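Local coordinates for probable secreted solute-binding lipoprotein (PDB 3I3V) that probably binds a solute outside the cell, as a lipid-anchored receptor, and hands it to a membrane transporter, at residues Pro7-Val12 against Val297-Gln302; Val128-Ala133 against Gly267-Asp272. All blocks are in the same frame, centred on the assembly; numbering follows the deposited sequence.

Overall arrangement
Solute-binding proteins of this type are built from two alpha/beta lobes with the ligand cleft between them, and the two contacts sit in different lobes. Contact 1 joins the first strand, 9-14, of the four-stranded sheet to the start of helix 300-310, nearly 300 residues later in the chain. Contact 2 lies between those two segments in sequence and belongs to the sheet around strand 122-131, where the loop after strand 263-266 leaves it. Their centres are 48 Å apart on opposite sides of the chain's centre, and their nearest atoms remain about 32 Å apart. Contact 1 lies 30 Å from that centre, contact 2 only 18 Å.

Contact 1 (Pro7-Val12 against Val297-Gln302); sequences PDTLVV and VRKIEQ
The start of strand 9-14 approaches the turn between helices 294-298 and 300-310, with the CA atoms of L10 and Q302 6.5 Å apart. Within one of the two alpha/beta lobes, the one built on the sheet containing strand 9-14, the contact sets a late helix against the sheet's first strand. K299 reaches across: CG stands beside its own backbone N (chi1 -52°), and the rest of the chain runs straight out, bringing NZ within 2.7 Å of T9 O. The ammonium meets that carbonyl almost head-on, at a C=O...N angle of 167°, while CD and CE also lie against the oxygen. Lysine suits the place because it has both the length and a charge that the salt bridge to D66 probably balances. D66 also accepts the backbone N-H of V11, so one carboxylate ties the lysine to the strand. The side chains of L10 and Q302 run antiparallel alongside one another, L10 CG meeting Q302 CB at 4.1 Å, and L10 continues onto V303 and F306 of helix 300-310. The glutamine chain then bends at chi2 (79°), carrying its amide to the backbone of D8. There D8 N donates to Q302 OE1 over 2.8 Å, from above the carbonyl plane.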
loop_
_atom_site.group_PDB
_atom_site.type_symbol
_atom_site.label_atom_id
_atom_site.label_comp_id
_atom_site.label_asym_id
_atom_site.label_seq_id
_atom_site.Cartn_x
_atom_site.Cartn_y
_atom_site.Cartn_z
ATOM N N PRO C 7 45.209 -6.204 16.891
ATOM C CA PRO C 7 43.791 -6.543 16.802
ATOM C C PRO C 7 43.784 -7.537 15.638
ATOM O O PRO C 7 44.847 -7.892 15.128
ATOM C CB PRO C 7 43.133 -5.205 16.447
ATOM C CG PRO C 7 44.049 -4.209 17.032
ATOM C CD PRO C 7 45.413 -4.767 16.674
ATOM N N ASP C 8 42.616 -7.982 15.203
ATOM C CA ASP C 8 42.543 -8.951 14.105
ATOM C C ASP C 8 43.416 -10.179 14.417
ATOM O O ASP C 8 43.756 -10.958 13.526
ATOM C CB ASP C 8 42.994 -8.333 12.767
ATOM C CG ASP C 8 42.831 -6.826 12.728
ATOM O OD1 ASP C 8 41.722 -6.328 13.017
ATOM O OD2 ASP C 8 43.826 -6.146 12.402
ATOM N N THR C 9 43.793 -10.333 15.681
ATOM C CA THR C 9 44.578 -11.482 16.115
ATOM C C THR C 9 43.964 -11.949 17.407
ATOM O O THR C 9 44.139 -11.328 18.428
ATOM C CB THR C 9 46.026 -11.134 16.408
ATOM O OG1 THR C 9 46.723 -10.930 15.182
ATOM C CG2 THR C 9 46.694 -12.268 17.161
ATOM N N LEU C 10 43.261 -13.060 17.359
ATOM C CA LEU C 10 42.623 -13.573 18.535
ATOM C C LEU C 10 43.536 -14.639 19.107
ATOM O O LEU C 10 43.851 -15.582 18.400
ATOM C CB LEU C 10 41.300 -14.203 18.145
ATOM C CG LEU C 10 40.051 -14.086 18.995
ATOM C CD1 LEU C 10 39.312 -15.398 19.041
ATOM C CD2 LEU C 10 40.405 -13.615 20.368
ATOM N N VAL C 11 43.983 -14.498 20.359
ATOM C CA VAL C 11 44.855 -15.515 20.967
ATOM C C VAL C 11 43.999 -16.301 21.944
ATOM O O VAL C 11 43.384 -15.729 22.845
ATOM C CB VAL C 11 46.035 -14.890 21.738
ATOM C CG1 VAL C 11 46.934 -15.993 22.286
ATOM C CG2 VAL C 11 46.823 -13.959 20.834
ATOM N N VAL C 12 43.977 -17.616 21.757
ATOM C CA VAL C 12 43.184 -18.522 22.573
ATOM C C VAL C 12 44.055 -19.492 23.377
ATOM O O VAL C 12 44.818 -20.266 22.803
ATOM C CB VAL C 12 42.226 -19.356 21.678
ATOM C CG1 VAL C 12 41.462 -20.371 22.513
ATOM C CG2 VAL C 12 41.272 -18.434 20.949
ATOM N N VAL C 297 38.673 -8.478 26.198
ATOM C CA VAL C 297 37.652 -7.437 26.183
ATOM C C VAL C 297 38.085 -6.332 25.223
ATOM O O VAL C 297 37.256 -5.723 24.551
ATOM C CB VAL C 297 37.438 -6.823 27.591
ATOM C CG1 VAL C 297 36.751 -5.467 27.466
ATOM C CG2 VAL C 297 36.581 -7.756 28.451
ATOM N N ARG C 298 39.388 -6.082 25.158
ATOM C CA ARG C 298 39.915 -5.058 24.271
ATOM C C ARG C 298 39.620 -5.450 22.832
ATOM O O ARG C 298 39.357 -4.594 21.989
ATOM C CB ARG C 298 41.424 -4.900 24.470
ATOM C CG ARG C 298 42.010 -3.683 23.761
ATOM C CD ARG C 298 43.528 -3.600 23.890
ATOM N NE ARG C 298 44.193 -4.760 23.301
ATOM C CZ ARG C 298 44.550 -5.850 23.976
ATOM N NH1 ARG C 298 44.313 -5.937 25.281
ATOM N NH2 ARG C 298 45.143 -6.859 23.345
ATOM N N LYS C 299 39.672 -6.751 22.561
ATOM C CA LYS C 299 39.399 -7.291 21.233
ATOM C C LYS C 299 38.021 -7.951 21.241
ATOM O O LYS C 299 37.831 -8.969 20.587
ATOM C CB LYS C 299 40.427 -8.367 20.857
ATOM C CG LYS C 299 41.889 -7.975 20.994
ATOM C CD LYS C 299 42.784 -9.140 20.606
ATOM C CE LYS C 299 44.245 -8.804 20.828
ATOM N NZ LYS C 299 45.133 -9.973 20.587
ATOM N N ILE C 300 37.067 -7.377 21.974
ATOM C CA ILE C 300 35.733 -7.960 22.084
ATOM C C ILE C 300 34.991 -8.126 20.764
ATOM O O ILE C 300 34.015 -8.871 20.699
ATOM C CB ILE C 300 34.830 -7.161 23.069
ATOM C CG1 ILE C 300 33.602 -7.996 23.458
ATOM C CG2 ILE C 300 34.339 -5.885 22.407
ATOM C CD1 ILE C 300 33.919 -9.382 24.010
ATOM N N GLU C 301 35.426 -7.430 19.717
ATOM C CA GLU C 301 34.766 -7.586 18.426
ATOM C C GLU C 301 35.220 -8.922 17.827
ATOM O O GLU C 301 34.408 -9.671 17.282
ATOM C CB GLU C 301 35.086 -6.413 17.479
ATOM C CG GLU C 301 36.508 -5.861 17.538
ATOM C CD GLU C 301 36.791 -5.050 18.801
ATOM O OE1 GLU C 301 36.026 -4.106 19.107
ATOM O OE2 GLU C 301 37.788 -5.351 19.489
ATOM N N GLN C 302 36.511 -9.222 17.940
ATOM C CA GLN C 302 37.034 -10.489 17.440
ATOM C C GLN C 302 36.434 -11.626 18.265
ATOM O O GLN C 302 35.971 -12.624 17.718
ATOM C CB GLN C 302 38.559 -10.535 17.544
ATOM C CG GLN C 302 39.281 -10.140 16.271
ATOM C CD GLN C 302 39.336 -8.647 16.062
ATOM O OE1 GLN C 302 40.182 -7.951 16.638
ATOM N NE2 GLN C 302 38.424 -8.137 15.240
#

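Contact 2 (Val128-Ala133 against Gly267-Asp272); sequences VAYNRA and GWPLAD
V128 lays its CG2 methyl over the peptide joining G267 to W268, 3.5 Å from both G267 C and W268 N. CG2 stands anti to the valine's carbonyl carbon and beside its N (chi1 -175°), which turns it toward G267. The branched valine suits the place because this methyl fits flat over the peptide. The same methyl reaches W268 CB at 4.0 Å and lies at the edge of the indole, near its plane. Two residues along strand 122-131, Y130 points the same way and sends its hydroxyl to the carbonyl that V128 borders: Y130 OH donates to G267 O over 2.7 Å. The acceptor lies at the edge of the phenol ring, in its plane, whereas the donor is tilted 26° from the carbonyl plane. P269 comes from the opposite direction, bringing CD to 3.4 Å from Y130 OH, and that same CD rests over one face of the W268 indole, toward its rim. Tryptophan suits 268 as a large apolar side chain packed on helices 172-182 and 203-217. Side chains of strand 122-131 thus carry the association on into the loop after strand 263-266, and a tyrosine hydroxyl satisfies the buried carbonyl of G267.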
loop_
_atom_site.group_PDB
_atom_site.type_symbol
_atom_site.label_atom_id
_atom_site.label_comp_id
_atom_site.label_asym_id
_atom_site.label_seq_id
_atom_site.Cartn_x
_atom_site.Cartn_y
_atom_site.Cartn_z
ATOM N N VAL C 128 24.283 -45.472 33.264
ATOM C CA VAL C 128 24.538 -46.863 33.605
ATOM C C VAL C 128 24.286 -47.733 32.374
ATOM O O VAL C 128 23.201 -47.700 31.792
ATOM C CB VAL C 128 23.606 -47.349 34.743
ATOM C CG1 VAL C 128 23.989 -48.754 35.153
ATOM C CG2 VAL C 128 23.694 -46.410 35.935
ATOM N N ALA C 129 25.297 -48.499 31.978
ATOM C CA ALA C 129 25.205 -49.384 30.825
ATOM C C ALA C 129 24.924 -50.817 31.289
ATOM O O ALA C 129 25.566 -51.311 32.220
ATOM C CB ALA C 129 26.508 -49.333 30.031
ATOM N N TYR C 130 23.960 -51.465 30.632
ATOM C CA TYR C 130 23.548 -52.837 30.946
ATOM C C TYR C 130 23.753 -53.755 29.738
ATOM O O TYR C 130 23.184 -53.531 28.670
ATOM C CB TYR C 130 22.065 -52.867 31.339
ATOM C CG TYR C 130 21.714 -52.027 32.553
ATOM C CD1 TYR C 130 21.652 -52.592 33.822
ATOM C CD2 TYR C 130 21.443 -50.663 32.427
ATOM C CE1 TYR C 130 21.326 -51.826 34.937
ATOM C CE2 TYR C 130 21.117 -49.891 33.537
ATOM C CZ TYR C 130 21.060 -50.480 34.788
ATOM O OH TYR C 130 20.729 -49.728 35.889
ATOM N N ASN C 131 24.567 -54.788 29.913
ATOM C CA ASN C 131 24.837 -55.737 28.840
ATOM C C ASN C 131 23.666 -56.733 28.756
ATOM O O ASN C 131 23.487 -57.571 29.637
ATOM C CB ASN C 131 26.173 -56.448 29.120
ATOM C CG ASN C 131 26.540 -57.468 28.051
ATOM O OD1 ASN C 131 27.714 -57.797 27.870
ATOM N ND2 ASN C 131 25.536 -57.988 27.353
ATOM N N ARG C 132 22.863 -56.625 27.701
ATOM C CA ARG C 132 21.699 -57.493 27.512
ATOM C C ARG C 132 22.038 -58.957 27.280
ATOM O O ARG C 132 21.406 -59.846 27.844
ATOM C CB ARG C 132 20.853 -56.989 26.349
ATOM C CG ARG C 132 19.779 -56.010 26.749
ATOM C CD ARG C 132 18.682 -56.714 27.509
ATOM N NE ARG C 132 17.569 -55.818 27.795
ATOM C CZ ARG C 132 16.465 -56.192 28.424
ATOM N NH1 ARG C 132 16.335 -57.447 28.831
ATOM N NH2 ARG C 132 15.495 -55.317 28.647
ATOM N N ALA C 133 23.024 -59.207 26.432
ATOM C CA ALA C 133 23.428 -60.572 26.151
ATOM C C ALA C 133 23.682 -61.307 27.461
ATOM O O ALA C 133 23.282 -62.458 27.622
ATOM C CB ALA C 133 24.682 -60.582 25.298
ATOM N N GLY C 267 19.606 -45.624 33.982
ATOM C CA GLY C 267 20.061 -44.953 35.182
ATOM C C GLY C 267 20.239 -45.965 36.294
ATOM O O GLY C 267 19.980 -47.156 36.109
ATOM N N TRP C 268 20.688 -45.505 37.455
ATOM C CA TRP C 268 20.886 -46.403 38.582
ATOM C C TRP C 268 19.547 -46.631 39.296
ATOM O O TRP C 268 18.825 -45.683 39.607
ATOM C CB TRP C 268 21.940 -45.819 39.534
ATOM C CG TRP C 268 22.304 -46.757 40.634
ATOM C CD1 TRP C 268 21.681 -46.883 41.840
ATOM C CD2 TRP C 268 23.311 -47.780 40.594
ATOM N NE1 TRP C 268 22.230 -47.921 42.549
ATOM C CE2 TRP C 268 23.231 -48.489 41.807
ATOM C CE3 TRP C 268 24.267 -48.166 39.647
ATOM C CZ2 TRP C 268 24.072 -49.563 42.103
ATOM C CZ3 TRP C 268 25.106 -49.234 39.942
ATOM C CH2 TRP C 268 25.001 -49.919 41.160
ATOM N N PRO C 269 19.189 -47.901 39.542
ATOM C CA PRO C 269 17.933 -48.259 40.210
ATOM C C PRO C 269 17.663 -47.450 41.467
ATOM O O PRO C 269 18.588 -47.031 42.148
ATOM C CB PRO C 269 18.112 -49.742 40.500
ATOM C CG PRO C 269 18.871 -50.199 39.301
ATOM C CD PRO C 269 19.939 -49.112 39.170
ATOM N N LEU C 270 16.385 -47.245 41.769
ATOM C CA LEU C 270 15.978 -46.479 42.939
ATOM C C LEU C 270 15.504 -47.350 44.097
ATOM O O LEU C 270 15.002 -48.464 43.897
ATOM C CB LEU C 270 14.841 -45.523 42.568
ATOM C CG LEU C 270 15.072 -44.468 41.484
ATOM C CD1 LEU C 270 13.779 -43.735 41.271
ATOM C CD2 LEU C 270 16.177 -43.492 41.881
ATOM N N ALA C 271 15.670 -46.825 45.307
ATOM C CA ALA C 271 15.218 -47.500 46.517
ATOM C C ALA C 271 13.824 -46.918 46.729
ATOM O O ALA C 271 13.460 -45.944 46.067
ATOM C CB ALA C 271 16.116 -47.146 47.689
ATOM N N ASP C 272 13.037 -47.505 47.625
ATOM C CA ASP C 272 11.696 -46.982 47.879
ATOM C C ASP C 272 11.843 -45.623 48.546
ATOM O O ASP C 272 12.660 -45.460 49.455
ATOM C CB ASP C 272 10.912 -47.933 48.784
#